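Local atomic coordinates of SAHS1 (Ramazzottius varieornatus, PDB entry 5XN9), a protein that acts as a secreted, heat-soluble molecular shield that helps a tardigrade survive desiccation. Residues 46-50 and 51-55. Sequence-based numbering, arbitrary orientation.
Sequences WKEGD and HYHHQ. With EDO (1,2-ethanediol), chain H.
With CG of Trp-46 between its backbone N and carbonyl carbon (chi1 70°) and CG of His-53 anti to its carbonyl carbon, the indole crosses the hairpin and takes CB of His-53 over its six-membered ring, 3.5 Å from the centroid. In one of its two conformers the His-53 imidazole lies nearly parallel to that ring but slid aside, centroids 5.2 Å apart; its ND1 is hydrogen-bonded to Asp-66 OD1. In the indole plane, NE1 of Trp-46 donates to Glu-48 OE1 (2.9 Å), bent to 134°. Replacing Trp-46 by alanine would probably uncover CB of His-53 and leave Glu-48 OE1 without this donor. His-51 ND1 donates straight to Asp-50 OD1 (2.9 Å, 171°) in the imidazole plane, with Glu-48 CB over that ring's face. On the sheet's other side, the Lys-47 chain runs over the Tyr-52 ring, CG 4.0 Å from its centroid. Backbone bonds Trp-46 N to His-53 O (3.0 Å) and His-53 N to Trp-46 O (2.8 Å) fix the register. A type II' turn, Glu-48 to His-51, with Gly-49 at positive phi, links strands 42-48 and 51-58 into a beta hairpin of the FABP-like barrel.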
ATOM      1  N   TRP A  46     -10.214   5.311  -4.395  1.00 18.90           N
ATOM      2  CA  TRP A  46     -11.429   5.695  -5.099  1.00 18.76           C
ATOM      3  C   TRP A  46     -11.073   6.164  -6.498  1.00 18.34           C
ATOM      4  O   TRP A  46      -9.904   6.404  -6.824  1.00 19.07           O
ATOM      5  CB  TRP A  46     -12.231   6.753  -4.332  1.00 20.99           C
ATOM      6  CG  TRP A  46     -11.621   8.125  -4.269  1.00 20.33           C
ATOM      7  CD1 TRP A  46     -11.980   9.215  -5.021  1.00 21.98           C
ATOM      8  CD2 TRP A  46     -10.590   8.578  -3.380  1.00 20.62           C
ATOM      9  NE1 TRP A  46     -11.229  10.308  -4.662  1.00 22.86           N
ATOM     10  CE2 TRP A  46     -10.373   9.949  -3.655  1.00 22.40           C
ATOM     11  CE3 TRP A  46      -9.830   7.962  -2.382  1.00 21.00           C
ATOM     12  CZ2 TRP A  46      -9.424  10.711  -2.967  1.00 22.83           C
ATOM     13  CZ3 TRP A  46      -8.876   8.722  -1.705  1.00 21.68           C
ATOM     14  CH2 TRP A  46      -8.688  10.081  -2.003  1.00 22.48           C
ATOM     15  N   LYS A  47     -12.094   6.251  -7.339  1.00 18.09           N
ATOM     16  CA  LYS A  47     -11.906   6.617  -8.733  1.00 18.98           C
ATOM     17  C   LYS A  47     -12.400   8.034  -8.975  1.00 18.35           C
ATOM     18  O   LYS A  47     -13.415   8.462  -8.403  1.00 19.49           O
ATOM     19  CB  LYS A  47     -12.629   5.642  -9.658  1.00 20.22           C
ATOM     20  CG  LYS A  47     -12.189   5.731 -11.109  1.00 24.61           C
ATOM     21  CD  LYS A  47     -12.844   4.656 -11.949  1.00 28.62           C
ATOM     22  CE  LYS A  47     -12.381   4.743 -13.387  1.00 32.60           C
ATOM     23  NZ  LYS A  47     -13.020   3.706 -14.251  1.00 38.43           N
ATOM     24  N   GLU A  48     -11.670   8.762  -9.830  1.00 20.42           N
ATOM     25  CA  GLU A  48     -11.998  10.143 -10.215  1.00 20.94           C
ATOM     26  C   GLU A  48     -11.910  10.240 -11.728  1.00 25.09           C
ATOM     27  O   GLU A  48     -10.885  10.651 -12.274  1.00 30.72           O
ATOM     28  CB  GLU A  48     -11.043  11.131  -9.559  1.00 22.42           C
ATOM     29  CG  GLU A  48     -11.183  11.228  -8.058  1.00 23.15           C
ATOM     30  CD  GLU A  48     -12.467  11.913  -7.622  1.00 23.53           C
ATOM     31  OE1 GLU A  48     -12.631  12.108  -6.404  1.00 26.58           O
ATOM     32  OE2 GLU A  48     -13.297  12.278  -8.485  1.00 23.01           O
ATOM     33  N   GLY A  49     -12.974   9.845 -12.403  1.00 27.94           N
ATOM     34  CA  GLY A  49     -13.023   9.928 -13.846  1.00 29.69           C
ATOM     35  C   GLY A  49     -12.029   9.007 -14.515  1.00 33.00           C
ATOM     36  O   GLY A  49     -12.270   7.805 -14.650  1.00 39.53           O
ATOM     37  N   ASP A  50     -10.894   9.572 -14.918  1.00 30.50           N
ATOM     38  CA  ASP A  50      -9.892   8.873 -15.708  1.00 30.97           C
ATOM     39  C   ASP A  50      -8.697   8.421 -14.884  1.00 28.62           C
ATOM     40  O   ASP A  50      -7.685   8.012 -15.455  1.00 31.53           O
ATOM     41  CB  ASP A  50      -9.423   9.757 -16.869  1.00 34.68           C
ATOM     42  CG  ASP A  50      -8.885  11.119 -16.412  1.00 37.56           C
ATOM     43  OD1 ASP A  50      -8.913  11.427 -15.206  1.00 32.38           O
ATOM     44  OD2 ASP A  50      -8.453  11.904 -17.285  1.00 41.98           O
ATOM     45  N   HIS A  51      -8.785   8.490 -13.561  1.00 22.30           N
ATOM     46  CA  HIS A  51      -7.671   8.090 -12.718  1.00 20.05           C
ATOM     47  C   HIS A  51      -8.220   7.681 -11.362  1.00 19.38           C
ATOM     48  O   HIS A  51      -9.407   7.861 -11.067  1.00 21.86           O
ATOM     49  CB  HIS A  51      -6.628   9.207 -12.587  1.00 20.11           C
ATOM     50  CG  HIS A  51      -7.130  10.428 -11.879  1.00 19.99           C
ATOM     51  ND1 HIS A  51      -7.977  11.339 -12.477  1.00 21.45           N
ATOM     52  CD2 HIS A  51      -6.886  10.903 -10.634  1.00 20.10           C
ATOM     53  CE1 HIS A  51      -8.242  12.314 -11.623  1.00 20.56           C
ATOM     54  NE2 HIS A  51      -7.596  12.072 -10.497  1.00 21.39           N
ATOM     55  N   TYR A  52      -7.344   7.091 -10.559  1.00 17.91           N
ATOM     56  CA  TYR A  52      -7.660   6.698  -9.201  1.00 16.79           C
ATOM     57  C   TYR A  52      -6.839   7.520  -8.226  1.00 17.27           C
ATOM     58  O   TYR A  52      -5.764   8.033  -8.559  1.00 17.84           O
ATOM     59  CB  TYR A  52      -7.317   5.224  -8.956  1.00 17.23           C
ATOM     60  CG  TYR A  52      -8.214   4.249  -9.669  1.00 18.37           C
ATOM     61  CD1 TYR A  52      -7.946   3.856 -10.973  1.00 20.91           C
ATOM     62  CD2 TYR A  52      -9.330   3.704  -9.032  1.00 19.43           C
ATOM     63  CE1 TYR A  52      -8.780   2.953 -11.631  1.00 22.05           C
ATOM     64  CE2 TYR A  52     -10.160   2.801  -9.673  1.00 20.48           C
ATOM     65  CZ  TYR A  52      -9.884   2.430 -10.967  1.00 22.36           C
ATOM     66  OH  TYR A  52     -10.713   1.531 -11.585  1.00 24.90           O
ATOM     67  N   HIS A  53      -7.364   7.660  -7.015  0.76 16.41           N
ATOM     68  CA  HIS A  53      -6.584   8.139  -5.885  0.76 17.65           C
ATOM     69  C   HIS A  53      -6.421   7.032  -4.864  0.76 15.97           C
ATOM     70  O   HIS A  53      -7.346   6.246  -4.625  0.76 17.26           O
ATOM     71  CB  HIS A  53      -7.254   9.324  -5.199  0.76 18.72           C
ATOM     72  CG  HIS A  53      -7.133  10.595  -5.968  0.76 19.54           C
ATOM     73  ND1 HIS A  53      -6.283  11.611  -5.593  0.76 23.60           N
ATOM     74  CD2 HIS A  53      -7.745  11.013  -7.101  0.76 19.84           C
ATOM     75  CE1 HIS A  53      -6.398  12.613  -6.445  0.76 24.85           C
ATOM     76  NE2 HIS A  53      -7.264  12.270  -7.380  0.76 22.09           N
ATOM     77  N   HIS A  54      -5.246   7.005  -4.246  1.00 17.38           N
ATOM     78  CA  HIS A  54      -4.932   6.066  -3.185  1.00 17.09           C
ATOM     79  C   HIS A  54      -4.329   6.912  -2.077  1.00 16.46           C
ATOM     80  O   HIS A  54      -3.209   7.426  -2.218  1.00 18.74           O
ATOM     81  CB  HIS A  54      -3.944   5.012  -3.671  1.00 16.63           C
ATOM     82  CG  HIS A  54      -3.517   4.065  -2.603  1.00 17.07           C
ATOM     83  ND1 HIS A  54      -2.483   3.171  -2.774  1.00 20.64           N
ATOM     84  CD2 HIS A  54      -3.997   3.861  -1.352  1.00 17.84           C
ATOM     85  CE1 HIS A  54      -2.332   2.466  -1.667  1.00 21.59           C
ATOM     86  NE2 HIS A  54      -3.240   2.862  -0.791  1.00 19.66           N
ATOM     87  N   GLN A  55      -5.076   7.105  -0.996  1.00 17.14           N
ATOM     88  CA  GLN A  55      -4.597   7.887   0.128  1.00 17.18           C
ATOM     89  C   GLN A  55      -4.178   6.933   1.234  1.00 17.08           C
ATOM     90  O   GLN A  55      -4.973   6.094   1.673  1.00 18.32           O
ATOM     91  CB  GLN A  55      -5.672   8.838   0.636  1.00 20.26           C
ATOM     92  CG  GLN A  55      -5.181   9.756   1.731  1.00 23.97           C
ATOM     93  CD  GLN A  55      -6.324  10.444   2.417  1.00 29.55           C
ATOM     94  OE1 GLN A  55      -6.962   9.872   3.300  1.00 32.66           O
ATOM     95  NE2 GLN A  55      -6.614  11.669   2.000  1.00 34.19           N
TER
HETATM   96  C1  EDO H 206     -17.326  10.097 -10.567  0.51 54.98           C
HETATM   97  O1  EDO H 206     -18.101  11.273 -10.825  0.51 52.73           O
HETATM   98  C2  EDO H 206     -16.276   9.915 -11.658  0.51 57.59           C
HETATM   99  O2  EDO H 206     -15.558   8.698 -11.426  0.51 59.29           O
HETATM  100  O   HOH W   1     -10.587   1.409 -14.268  1.00 42.14           O